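Local coordinates for ancillary protein 2 (PDB 4C0Z), which is a component of the streptococcal pilus tip and can attach covalently to host cell surfaces through reactive thioester bonds, one of them in the N-terminal domain described here, at residues P8-S13 with P18-D23; I105-Y110 with N185-N190. One frame throughout, in Å; residues are numbered along the deposited sequence.

Contact 1 of 2, residues P8-S13 with P18-D23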
loop_
_atom_site.group_PDB
_atom_site.type_symbol
_atom_site.label_atom_id
_atom_site.label_comp_id
_atom_site.label_asym_id
_atom_site.label_seq_id
_atom_site.Cartn_x
_atom_site.Cartn_y
_atom_site.Cartn_z
ATOM N N PRO I 8 -23.606 -1.714 -10.781
ATOM C CA PRO I 8 -24.166 -1.021 -9.603
ATOM C C PRO I 8 -24.737 0.366 -9.924
ATOM O O PRO I 8 -24.244 1.055 -10.821
ATOM C CB PRO I 8 -22.965 -0.909 -8.640
ATOM C CG PRO I 8 -21.906 -1.779 -9.183
ATOM C CD PRO I 8 -22.144 -1.914 -10.643
ATOM N N ASN I 9 -25.794 0.753 -9.203
ATOM C CA ASN I 9 -26.444 2.061 -9.345
ATOM C C ASN I 9 -26.543 2.700 -7.961
ATOM O O ASN I 9 -27.504 2.466 -7.221
ATOM C CB ASN I 9 -27.817 1.949 -10.029
ATOM C CG ASN I 9 -28.422 3.282 -10.431
ATOM O OD1 ASN I 9 -28.018 4.363 -9.971
ATOM N ND2 ASN I 9 -29.422 3.232 -11.298
ATOM N N LYS I 10 -25.505 3.457 -7.596
ATOM C CA LYS I 10 -25.435 4.121 -6.300
ATOM C C LYS I 10 -25.294 5.622 -6.481
ATOM O O LYS I 10 -24.421 6.072 -7.211
ATOM C CB LYS I 10 -24.348 3.506 -5.389
ATOM C CG LYS I 10 -24.706 2.083 -4.959
ATOM C CD LYS I 10 -23.643 1.408 -4.108
ATOM C CE LYS I 10 -23.859 -0.096 -4.131
ATOM N NZ LYS I 10 -22.875 -0.859 -3.287
ATOM N N GLN I 11 -26.221 6.384 -5.890
ATOM C CA GLN I 11 -26.248 7.846 -5.945
ATOM C C GLN I 11 -25.416 8.424 -4.783
ATOM O O GLN I 11 -25.592 7.999 -3.637
ATOM C CB GLN I 11 -27.701 8.334 -5.867
ATOM C CG GLN I 11 -27.851 9.834 -6.122
ATOM C CD GLN I 11 -29.282 10.354 -6.065
ATOM O OE1 GLN I 11 -29.566 11.524 -6.341
ATOM N NE2 GLN I 11 -30.237 9.525 -5.710
ATOM N N SER I 12 -24.538 9.382 -5.077
ATOM C CA SER I 12 -23.681 10.005 -4.062
ATOM C C SER I 12 -24.457 10.858 -3.056
ATOM O O SER I 12 -25.461 11.443 -3.377
ATOM C CB SER I 12 -22.575 10.837 -4.708
ATOM O OG SER I 12 -21.729 11.387 -3.715
ATOM N N SER I 13 -23.954 10.874 -1.813
ATOM C CA SER I 13 -24.471 11.664 -0.693
ATOM C C SER I 13 -23.478 12.813 -0.450
ATOM O O SER I 13 -23.695 13.634 0.436
ATOM C CB SER I 13 -24.611 10.782 0.551
ATOM O OG SER I 13 -23.414 10.072 0.835
ATOM N N PRO I 18 -19.712 12.926 -7.308
ATOM C CA PRO I 18 -20.817 12.055 -7.750
ATOM C C PRO I 18 -20.458 10.637 -8.224
ATOM O O PRO I 18 -21.359 9.795 -8.340
ATOM C CB PRO I 18 -21.440 12.874 -8.870
ATOM C CG PRO I 18 -20.285 13.572 -9.479
ATOM C CD PRO I 18 -19.347 13.893 -8.373
ATOM N N TRP I 19 -19.162 10.385 -8.522
ATOM C CA TRP I 19 -18.700 9.101 -9.025
ATOM C C TRP I 19 -18.574 8.057 -7.943
ATOM O O TRP I 19 -18.057 8.332 -6.864
ATOM C CB TRP I 19 -17.377 9.246 -9.789
ATOM C CG TRP I 19 -17.523 9.963 -11.098
ATOM C CD1 TRP I 19 -17.555 11.317 -11.299
ATOM C CD2 TRP I 19 -17.687 9.360 -12.387
ATOM N NE1 TRP I 19 -17.733 11.594 -12.638
ATOM C CE2 TRP I 19 -17.818 10.411 -13.330
ATOM C CE3 TRP I 19 -17.746 8.027 -12.843
ATOM C CZ2 TRP I 19 -17.972 10.170 -14.702
ATOM C CZ3 TRP I 19 -17.912 7.793 -14.205
ATOM C CH2 TRP I 19 -18.023 8.852 -15.114
ATOM N N TYR I 20 -19.060 6.849 -8.233
ATOM C CA TYR I 20 -18.975 5.706 -7.342
ATOM C C TYR I 20 -17.745 4.891 -7.776
ATOM O O TYR I 20 -17.646 4.503 -8.936
ATOM C CB TYR I 20 -20.292 4.891 -7.405
ATOM C CG TYR I 20 -20.277 3.565 -6.675
ATOM C CD1 TYR I 20 -19.745 3.459 -5.388
ATOM C CD2 TYR I 20 -20.901 2.444 -7.219
ATOM C CE1 TYR I 20 -19.749 2.251 -4.707
ATOM C CE2 TYR I 20 -20.905 1.221 -6.544
ATOM C CZ TYR I 20 -20.319 1.131 -5.291
ATOM O OH TYR I 20 -20.314 -0.070 -4.623
ATOM N N GLY I 21 -16.785 4.730 -6.868
ATOM C CA GLY I 21 -15.557 3.984 -7.106
ATOM C C GLY I 21 -15.548 2.768 -6.211
ATOM O O GLY I 21 -15.787 2.888 -5.015
ATOM N N TYR I 22 -15.312 1.595 -6.779
ATOM C CA TYR I 22 -15.394 0.336 -6.033
ATOM C C TYR I 22 -14.538 -0.757 -6.623
ATOM O O TYR I 22 -14.108 -0.677 -7.772
ATOM C CB TYR I 22 -16.882 -0.155 -6.044
ATOM C CG TYR I 22 -17.515 -0.179 -7.427
ATOM C CD1 TYR I 22 -17.936 1.000 -8.044
ATOM C CD2 TYR I 22 -17.628 -1.366 -8.147
ATOM C CE1 TYR I 22 -18.483 0.994 -9.322
ATOM C CE2 TYR I 22 -18.171 -1.382 -9.437
ATOM C CZ TYR I 22 -18.613 -0.197 -10.010
ATOM O OH TYR I 22 -19.170 -0.148 -11.262
ATOM N N ASP I 23 -14.359 -1.822 -5.858
ATOM C CA ASP I 23 -13.681 -2.995 -6.346
ATOM C C ASP I 23 -14.816 -4.001 -6.789
ATOM O O ASP I 23 -15.622 -4.423 -5.959
ATOM C CB ASP I 23 -12.784 -3.591 -5.230
ATOM C CG ASP I 23 -11.835 -4.685 -5.701
ATOM O OD1 ASP I 23 -11.831 -4.998 -6.916
ATOM O OD2 ASP I 23 -11.025 -5.150 -4.887
HETATM O O HOH W 1 -22.781 7.330 -8.815
HETATM O O HOH W 2 -24.072 10.255 -7.689
#
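Y20 meets K10 and P8 on the flank of the antiparallel barrel of the thioester domain, where strand 19-23 runs back along the N-terminal chain. That strand closes the barrel, bonding through its backbone to N44 and K42 on strand 41-44 and to Q72 and Y74 on strand 72-78. With CG anti to the backbone N (chi1 172°), the Y20 ring stands out from the strand toward the incoming chain. K10 lies over one face of it. Its extended chain places CD in a CH-pi contact, 3.9 Å from the centre of the Y20 ring and 28° off the normal. A long aliphatic lysine suits this place, since its methylenes cover the ring while the charged end reaches on past it: K10 NZ donates to Y20 OH at 3.0 Å, and S66 O takes a second bond from the same nitrogen. Two oxygens thus hold the ammonium beside a mostly apolar patch.

P8 comes to the ring differently, at its edge and near its plane, with CB 3.6 Å from Y20 CE2. Across the pyrrolidine, P8 CG packs 3.7 Å from Y22 CZ, so one compact, rigid ring fills the corner between two tyrosines. Y22 in turn lies against the Y20 face opposite K10, and its hydroxyl is hydrogen-bonded to E50.

Toward the turn joining the segments, direct contact shrinks to S12 CB against P18 CA, while S12 OG turns to the backbone of Y17 and V14, as a small hydroxyl can in a tight bend. Water takes over between the backbones: one molecule bridges K10 O and P18 O, and a second accepts from S12 N at 2.8 Å and also bonds P18 O.

Contact 2 of 2, residues I105-Y110 with N185-N190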
loop_
_atom_site.group_PDB
_atom_site.type_symbol
_atom_site.label_atom_id
_atom_site.label_comp_id
_atom_site.label_asym_id
_atom_site.label_seq_id
_atom_site.Cartn_x
_atom_site.Cartn_y
_atom_site.Cartn_z
ATOM N N ILE I 105 0.552 3.306 -20.462
ATOM C CA ILE I 105 0.286 2.066 -19.733
ATOM C C ILE I 105 -1.170 1.672 -19.908
ATOM O O ILE I 105 -1.440 0.508 -20.187
ATOM C CB ILE I 105 0.692 2.153 -18.235
ATOM C CG1 ILE I 105 2.224 2.207 -18.088
ATOM C CG2 ILE I 105 0.103 0.983 -17.415
ATOM C CD1 ILE I 105 2.673 2.678 -16.727
ATOM N N LEU I 106 -2.098 2.626 -19.746
ATOM C CA LEU I 106 -3.520 2.351 -19.873
ATOM C C LEU I 106 -3.895 1.943 -21.295
ATOM O O LEU I 106 -4.661 0.998 -21.465
ATOM C CB LEU I 106 -4.362 3.535 -19.354
ATOM C CG LEU I 106 -4.219 3.868 -17.858
ATOM C CD1 LEU I 106 -5.116 5.015 -17.448
ATOM C CD2 LEU I 106 -4.540 2.672 -16.987
ATOM N N TYR I 107 -3.281 2.592 -22.302
ATOM C CA TYR I 107 -3.467 2.324 -23.731
ATOM C C TYR I 107 -2.980 0.928 -24.123
ATOM O O TYR I 107 -3.592 0.283 -24.968
ATOM C CB TYR I 107 -2.736 3.397 -24.552
ATOM C CG TYR I 107 -3.027 3.386 -26.037
ATOM C CD1 TYR I 107 -4.262 3.796 -26.529
ATOM C CD2 TYR I 107 -2.034 3.057 -26.958
ATOM C CE1 TYR I 107 -4.536 3.788 -27.894
ATOM C CE2 TYR I 107 -2.284 3.078 -28.327
ATOM C CZ TYR I 107 -3.536 3.452 -28.792
ATOM O OH TYR I 107 -3.785 3.506 -30.136
ATOM N N ASN I 108 -1.897 0.462 -23.492
ATOM C CA ASN I 108 -1.275 -0.836 -23.756
ATOM C C ASN I 108 -1.663 -1.968 -22.810
ATOM O O ASN I 108 -1.380 -3.135 -23.109
ATOM C CB ASN I 108 0.240 -0.689 -23.778
ATOM C CG ASN I 108 0.731 -0.119 -25.068
ATOM O OD1 ASN I 108 0.914 -0.842 -26.051
ATOM N ND2 ASN I 108 0.886 1.198 -25.105
ATOM N N GLY I 109 -2.271 -1.620 -21.675
ATOM C CA GLY I 109 -2.661 -2.571 -20.645
ATOM C C GLY I 109 -4.082 -3.060 -20.748
ATOM O O GLY I 109 -4.722 -2.909 -21.788
ATOM N N TYR I 110 -4.595 -3.638 -19.657
ATOM C CA TYR I 110 -5.951 -4.161 -19.631
ATOM C C TYR I 110 -7.030 -3.061 -19.511
ATOM O O TYR I 110 -6.937 -2.224 -18.612
ATOM C CB TYR I 110 -6.119 -5.225 -18.524
ATOM C CG TYR I 110 -7.487 -5.880 -18.544
ATOM C CD1 TYR I 110 -8.574 -5.294 -17.893
ATOM C CD2 TYR I 110 -7.717 -7.037 -19.287
ATOM C CE1 TYR I 110 -9.844 -5.866 -17.946
ATOM C CE2 TYR I 110 -8.985 -7.619 -19.348
ATOM C CZ TYR I 110 -10.044 -7.033 -18.669
ATOM O OH TYR I 110 -11.293 -7.599 -18.706
ATOM N N ASN I 185 1.418 1.166 -32.682
ATOM C CA ASN I 185 0.316 2.042 -32.300
ATOM C C ASN I 185 0.669 2.931 -31.106
ATOM O O ASN I 185 0.877 2.429 -29.999
ATOM C CB ASN I 185 -0.953 1.230 -32.033
ATOM C CG ASN I 185 -1.378 0.347 -33.179
ATOM O OD1 ASN I 185 -1.627 0.813 -34.286
ATOM N ND2 ASN I 185 -1.477 -0.951 -32.929
ATOM N N GLN I 186 0.750 4.253 -31.338
ATOM C CA GLN I 186 1.056 5.247 -30.301
ATOM C C GLN I 186 -0.246 5.885 -29.783
ATOM O O GLN I 186 -1.238 5.894 -30.509
ATOM C CB GLN I 186 2.023 6.324 -30.840
ATOM C CG GLN I 186 3.413 5.803 -31.248
ATOM C CD GLN I 186 4.277 5.357 -30.084
ATOM O OE1 GLN I 186 4.710 6.155 -29.245
ATOM N NE2 GLN I 186 4.575 4.066 -30.026
ATOM N N VAL I 187 -0.249 6.399 -28.529
ATOM C CA VAL I 187 -1.422 7.041 -27.907
ATOM C C VAL I 187 -1.930 8.225 -28.764
ATOM O O VAL I 187 -1.202 9.208 -28.948
ATOM C CB VAL I 187 -1.189 7.468 -26.430
ATOM C CG1 VAL I 187 -2.449 8.069 -25.805
ATOM C CG2 VAL I 187 -0.699 6.298 -25.600
ATOM N N PRO I 188 -3.176 8.152 -29.284
ATOM C CA PRO I 188 -3.706 9.288 -30.054
ATOM C C PRO I 188 -4.175 10.423 -29.132
ATOM O O PRO I 188 -4.349 10.202 -27.935
ATOM C CB PRO I 188 -4.867 8.662 -30.826
ATOM C CG PRO I 188 -5.368 7.572 -29.907
ATOM C CD PRO I 188 -4.170 7.061 -29.164
ATOM N N ALA I 189 -4.400 11.628 -29.693
ATOM C CA ALA I 189 -4.867 12.809 -28.951
ATOM C C ALA I 189 -6.254 12.621 -28.284
ATOM O O ALA I 189 -6.510 13.223 -27.240
ATOM C CB ALA I 189 -4.886 14.025 -29.870
ATOM N N ASN I 190 -7.130 11.781 -28.885
ATOM C CA ASN I 190 -8.495 11.522 -28.398
ATOM C C ASN I 190 -8.578 10.522 -27.225
ATOM O O ASN I 190 -9.622 10.458 -26.574
ATOM C CB ASN I 190 -9.433 11.111 -29.550
ATOM C CG ASN I 190 -8.989 9.899 -30.328
ATOM O OD1 ASN I 190 -7.950 9.899 -30.992
ATOM N ND2 ASN I 190 -9.803 8.856 -30.315
#
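The backbone oxygen of N185 is approached by Y107 and by the side chain of N115. N115 ND2 gives it a hydrogen bond, whereas Y107 only brings up its ring edge, with CE2 3.6 Å from N185 O and the oxygen lying in the ring plane. The same N115 nitrogen also bonds N108 OD1, so one amide links the end of helix 98-108 to the 185-190 loop, although no hydrogen bond passes directly between the two segments.

Y107 carries nearly half of the burial, more than any other residue. Its CG is anti to the backbone N (chi1 -170°), which swings the ring away from the helix and against the loop. V187 supplies a lid: its CA sits over the middle of the ring in a CH-pi contact, 4.1 Å from the centroid and 11° off the normal. The branched valine side chain then slides back along the tyrosine toward the helix, and V187 CG2 touches Y107 CB at 3.7 Å. P188 arrives obliquely, CD 3.5 Å from Y107 CE1; its ring fixes the local phi and offers a compact CD to the tyrosine. A tyrosine suits this place because one flat face accepts V187 while the hydroxyl reaches beyond to a hydrogen bond with R114 NE. Y191 adds an edge-to-face ring contact with Y107, just where the loop enters strand 191-198.

The helix ends here as well. G109 leaves helical geometry, and having no CB it can bring its N within 2.7 Å of I105 O in a weak bond. On the barrel side, L106 rests on L207 and A209 of strand 205-211. Helix end, loop and strands together form part of the join between helices and beta-barrel that characterises thioester domains.

From the N terminus, the chain first passes through 8-13, turns, and returns as strand 19-23, so contact 1 closes a short loop with four residues between its segments. Contact 2 opens much later, at the end of helix 98-108, and closes at 185-190 after a long excursion that includes four further helices. The two are in series, neither nesting nor crossing; the centres of contact 1 and contact 2 lie about 26 Å apart, and their nearest atoms about 11 Å. C55 and Q204, the thioester pair, fall before and after contact 2, so the cross-link spans its whole loop. Contact 1 fastens the N-terminal tail to the barrel, while contact 2 ties a helix to the loop leading back into that barrel.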